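Local structure of Ulp1-like SUMO protease (Chaetomium thermophilum, 6DG4) at residues I207-C212 against Q221-A226; G242-K245 against T249-D252. The protein probably removes SUMO from proteins as a thiol protease of the peptidase C48 (Ulp1) family, this chain being its C-terminal catalytic domain. All blocks are in the same frame, centred on the assembly; numbering follows the deposited sequence.

Contact 1 (I207-C212 against Q221-A226); sequences ITNAIC and QAYTEA
Thr-208 and Tyr-223 face each other across a gap of 8.7 Å between their CA atoms, where the loop 221-226 passes over one flank of helix 202-215 at residues 207-212. Their side chains come from opposite directions: the methyl CG2 of Thr-208 sits 3.5 Å from the centroid of the Tyr-223 ring, only 12° off its normal, a CH-pi contact over the middle of the face. That methyl is turned outward because CG2 is anti to the backbone N, while OG1 (chi1 -56°) stays beside that N and bonds to Val-204 O and Gln-231 NE2. At the phenol end, Tyr-223 OH donates to Asn-209 OD1 over 2.7 Å. The oxygen lies near the ring plane, but the phenol approaches well above the carbonyl plane, 54° out of it. A water accepts from Asn-209 ND2 and donates to Tyr-223 OH, so amide and phenol are tied twice. One turn further on, Cys-212 SG packs on Ala-222 CB at 4.2 Å. Glu-225 OE2 reaches the backbone N atoms of Thr-197 and Asn-198, just before helix 202-215. In this clan the nucleophilic cysteine begins a central helix, probably this one, whose other sides lie against helices 62-80 and 228-241.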
loop_
_atom_site.group_PDB
_atom_site.type_symbol
_atom_site.label_atom_id
_atom_site.label_comp_id
_atom_site.label_asym_id
_atom_site.label_seq_id
_atom_site.Cartn_x
_atom_site.Cartn_y
_atom_site.Cartn_z
ATOM N N ILE A 207 4.943 -1.208 0.678
ATOM C CA ILE A 207 4.044 -2.116 -0.031
ATOM C C ILE A 207 3.707 -3.323 0.839
ATOM O O ILE A 207 2.556 -3.774 0.896
ATOM C CB ILE A 207 4.674 -2.557 -1.366
ATOM C CG1 ILE A 207 4.742 -1.400 -2.362
ATOM C CG2 ILE A 207 3.894 -3.729 -1.968
ATOM C CD1 ILE A 207 5.676 -1.673 -3.536
ATOM N N THR A 208 4.717 -3.898 1.493
ATOM C CA THR A 208 4.499 -5.140 2.227
ATOM C C THR A 208 3.631 -4.896 3.452
ATOM O O THR A 208 2.758 -5.713 3.773
ATOM C CB THR A 208 5.843 -5.773 2.589
ATOM O OG1 THR A 208 6.612 -5.979 1.396
ATOM C CG2 THR A 208 5.646 -7.121 3.259
ATOM N N ASN A 209 3.848 -3.773 4.145
ATOM C CA ASN A 209 2.982 -3.415 5.260
ATOM C C ASN A 209 1.556 -3.173 4.791
ATOM O O ASN A 209 0.598 -3.479 5.510
ATOM C CB ASN A 209 3.534 -2.193 5.993
ATOM C CG ASN A 209 4.747 -2.530 6.831
ATOM O OD1 ASN A 209 4.936 -3.679 7.229
ATOM N ND2 ASN A 209 5.578 -1.539 7.095
ATOM N N ALA A 210 1.394 -2.613 3.590
ATOM C CA ALA A 210 0.059 -2.412 3.039
ATOM C C ALA A 210 -0.630 -3.743 2.753
ATOM O O ALA A 210 -1.829 -3.893 3.021
ATOM C CB ALA A 210 0.129 -1.538 1.786
ATOM N N ILE A 211 0.107 -4.726 2.218
ATOM C CA ILE A 211 -0.472 -6.052 2.023
ATOM C C ILE A 211 -0.961 -6.596 3.356
ATOM O O ILE A 211 -2.093 -7.074 3.482
ATOM C CB ILE A 211 0.547 -7.016 1.389
ATOM C CG1 ILE A 211 0.938 -6.593 -0.027
ATOM C CG2 ILE A 211 -0.025 -8.438 1.383
ATOM C CD1 ILE A 211 2.078 -7.423 -0.611
ATOM N N CYS A 212 -0.105 -6.531 4.376
ATOM C CA CYS A 212 -0.457 -7.087 5.676
ATOM C C CYS A 212 -1.673 -6.385 6.272
ATOM O O CYS A 212 -2.646 -7.037 6.666
ATOM C CB CYS A 212 0.746 -7.005 6.615
ATOM S SG CYS A 212 2.091 -8.149 6.177
ATOM N N GLN A 221 4.922 -10.392 12.570
ATOM C CA GLN A 221 4.988 -11.844 12.587
ATOM C C GLN A 221 5.249 -12.437 11.211
ATOM O O GLN A 221 5.405 -13.657 11.108
ATOM C CB GLN A 221 3.666 -12.405 13.139
ATOM C CG GLN A 221 3.400 -11.999 14.579
ATOM C CD GLN A 221 2.044 -12.439 15.106
ATOM O OE1 GLN A 221 1.150 -12.802 14.343
ATOM N NE2 GLN A 221 1.888 -12.399 16.425
ATOM N N ALA A 222 5.335 -11.615 10.159
ATOM C CA ALA A 222 5.176 -12.111 8.798
ATOM C C ALA A 222 6.411 -12.049 7.909
ATOM O O ALA A 222 6.491 -12.835 6.964
ATOM C CB ALA A 222 4.042 -11.359 8.086
ATOM N N TYR A 223 7.364 -11.150 8.148
ATOM C CA TYR A 223 8.466 -11.007 7.200
ATOM C C TYR A 223 9.654 -10.334 7.876
ATOM O O TYR A 223 9.565 -9.859 9.013
ATOM C CB TYR A 223 8.012 -10.277 5.921
ATOM C CG TYR A 223 7.789 -8.783 6.044
ATOM C CD1 TYR A 223 6.591 -8.264 6.534
ATOM C CD2 TYR A 223 8.770 -7.891 5.644
ATOM C CE1 TYR A 223 6.392 -6.897 6.637
ATOM C CE2 TYR A 223 8.585 -6.524 5.746
ATOM C CZ TYR A 223 7.400 -6.027 6.236
ATOM O OH TYR A 223 7.249 -4.657 6.316
ATOM N N THR A 224 10.784 -10.329 7.156
ATOM C CA THR A 224 12.011 -9.699 7.607
ATOM C C THR A 224 12.604 -8.845 6.490
ATOM O O THR A 224 12.302 -9.028 5.306
ATOM C CB THR A 224 13.077 -10.732 7.987
ATOM O OG1 THR A 224 13.564 -11.337 6.784
ATOM C CG2 THR A 224 12.516 -11.805 8.911
ATOM N N GLU A 225 13.490 -7.930 6.888
ATOM C CA GLU A 225 14.180 -7.090 5.915
ATOM C C GLU A 225 14.990 -7.921 4.923
ATOM O O GLU A 225 15.055 -7.589 3.733
ATOM C CB GLU A 225 15.080 -6.088 6.639
ATOM C CG GLU A 225 15.783 -5.123 5.696
ATOM C CD GLU A 225 16.485 -3.986 6.418
ATOM O OE1 GLU A 225 17.274 -4.273 7.346
ATOM O OE2 GLU A 225 16.255 -2.807 6.050
ATOM N N ALA A 226 15.624 -9.001 5.387
ATOM C CA ALA A 226 16.458 -9.805 4.499
ATOM C C ALA A 226 15.663 -10.490 3.392
ATOM O O ALA A 226 16.260 -10.933 2.405
ATOM C CB ALA A 226 17.236 -10.842 5.305
HETATM O O HOH W 1 8.123 -2.422 8.275
#

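Contact 2 (G242-K245 against T249-D252); sequences GGFK and TLDD
Gly-243 O takes two donors, ND2 of Asn-241 and, more weakly, Lys-245 N at 3.0 Å; the second bond closes an inverse gamma turn centred on Phe-244. The same ND2 also donates to Lys-245 O, so the last residue of helix 228-241 ties down the chain that leaves it. Gly-242, with positive phi (83°), ends that helix in a Schellman motif. Past this turn the backbones come close: Lys-245 C lies 3.5 Å from Thr-249 N, while Phe-244 O rests 3.6 Å from Thr-249 CA. Between the side chains the contact is apolar: Leu-250 CD1 lies over one face of the Phe-244 ring, displaced toward its rim on the CG side, 4.0 Å from the centroid. Phe-244 CG is anti to its own carbonyl carbon (chi1 -67°), which carries the ring in beside this leucine and onto Tyr-71 and Ile-72 of helix 62-80. Putting an alanine here would probably leave Leu-250 CD1 without the ring face it packs on and open a gap toward that helix. Around the leucine, Thr-249 OG1 accepts from Asp-251 N at 3.2 Å in an ST turn. The two segments are therefore joined by van der Waals packing, while the polar bonds shape each one separately.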
loop_
_atom_site.group_PDB
_atom_site.type_symbol
_atom_site.label_atom_id
_atom_site.label_comp_id
_atom_site.label_asym_id
_atom_site.label_seq_id
_atom_site.Cartn_x
_atom_site.Cartn_y
_atom_site.Cartn_z
ATOM N N GLY A 242 -0.780 -8.529 -13.737
ATOM C CA GLY A 242 -1.989 -7.742 -13.661
ATOM C C GLY A 242 -2.704 -7.795 -12.332
ATOM O O GLY A 242 -3.917 -7.571 -12.291
ATOM N N GLY A 243 -2.001 -8.120 -11.242
ATOM C CA GLY A 243 -2.563 -7.984 -9.915
ATOM C C GLY A 243 -2.481 -9.253 -9.088
ATOM O O GLY A 243 -1.881 -10.260 -9.484
ATOM N N PHE A 244 -3.092 -9.181 -7.900
ATOM C CA PHE A 244 -3.120 -10.288 -6.946
ATOM C C PHE A 244 -4.294 -11.192 -7.304
ATOM O O PHE A 244 -5.346 -11.197 -6.661
ATOM C CB PHE A 244 -3.241 -9.765 -5.522
ATOM C CG PHE A 244 -2.038 -9.011 -5.050
ATOM C CD1 PHE A 244 -0.904 -9.685 -4.640
ATOM C CD2 PHE A 244 -2.040 -7.629 -5.006
ATOM C CE1 PHE A 244 0.208 -8.996 -4.202
ATOM C CE2 PHE A 244 -0.932 -6.937 -4.572
ATOM C CZ PHE A 244 0.191 -7.622 -4.161
ATOM N N LYS A 245 -4.089 -11.973 -8.358
ATOM C CA LYS A 245 -5.102 -12.870 -8.885
ATOM C C LYS A 245 -4.385 -14.033 -9.550
ATOM O O LYS A 245 -3.184 -13.973 -9.827
ATOM C CB LYS A 245 -6.008 -12.145 -9.884
ATOM C CG LYS A 245 -5.267 -11.603 -11.085
ATOM C CD LYS A 245 -6.173 -10.852 -12.054
ATOM C CE LYS A 245 -5.385 -10.433 -13.288
ATOM N NZ LYS A 245 -6.235 -9.811 -14.344
ATOM N N THR A 249 -3.185 -14.704 -6.282
ATOM C CA THR A 249 -4.279 -14.414 -5.372
ATOM C C THR A 249 -3.776 -14.442 -3.930
ATOM O O THR A 249 -2.867 -15.200 -3.574
ATOM C CB THR A 249 -5.429 -15.401 -5.555
ATOM O OG1 THR A 249 -6.498 -15.022 -4.679
ATOM C CG2 THR A 249 -4.996 -16.828 -5.245
ATOM N N LEU A 250 -4.361 -13.577 -3.108
ATOM C CA LEU A 250 -4.065 -13.524 -1.684
ATOM C C LEU A 250 -5.044 -14.364 -0.864
ATOM O O LEU A 250 -5.034 -14.277 0.366
ATOM C CB LEU A 250 -4.032 -12.062 -1.212
ATOM C CG LEU A 250 -2.930 -11.190 -1.837
ATOM C CD1 LEU A 250 -3.182 -9.703 -1.605
ATOM C CD2 LEU A 250 -1.541 -11.569 -1.318
ATOM N N ASP A 251 -5.851 -15.209 -1.524
ATOM C CA ASP A 251 -6.896 -15.970 -0.843
ATOM C C ASP A 251 -6.362 -16.802 0.322
ATOM O O ASP A 251 -7.033 -16.938 1.350
ATOM C CB ASP A 251 -7.599 -16.908 -1.829
ATOM C CG ASP A 251 -8.629 -16.205 -2.703
ATOM O OD1 ASP A 251 -8.915 -14.997 -2.516
ATOM O OD2 ASP A 251 -9.163 -16.893 -3.598
ATOM N N ASP A 252 -5.185 -17.406 0.173
ATOM C CA ASP A 252 -4.701 -18.297 1.224
ATOM C C ASP A 252 -4.161 -17.550 2.437
ATOM O O ASP A 252 -3.805 -18.200 3.424
ATOM C CB ASP A 252 -3.669 -19.299 0.689
ATOM C CG ASP A 252 -2.421 -18.637 0.138
ATOM O OD1 ASP A 252 -2.411 -17.399 -0.020
ATOM O OD2 ASP A 252 -1.449 -19.375 -0.151
#

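In the fold
Contact 1 is buried, whereas contact 2 is only partly so, with Lys-245 at its exposed margin. Both bear on helix 202-215: contact 1 supplies one of its own turns, and contact 2 reaches it from the far end of helix 228-241 through Phe-244 and Leu-250. They meet directly where Ile-211 CD1 packs 4.0 Å from Phe-244 CZ, although their centres are about 16 Å apart. Each sets an aliphatic group over an aromatic face, but contact 1 adds a direct and a water-mediated polar link between its segments. In contact 2 the acidic side chains bind outside its two segments, Asp-252 to Arg-9 in a salt bridge and Asp-251 to Tyr-75 of helix 62-80.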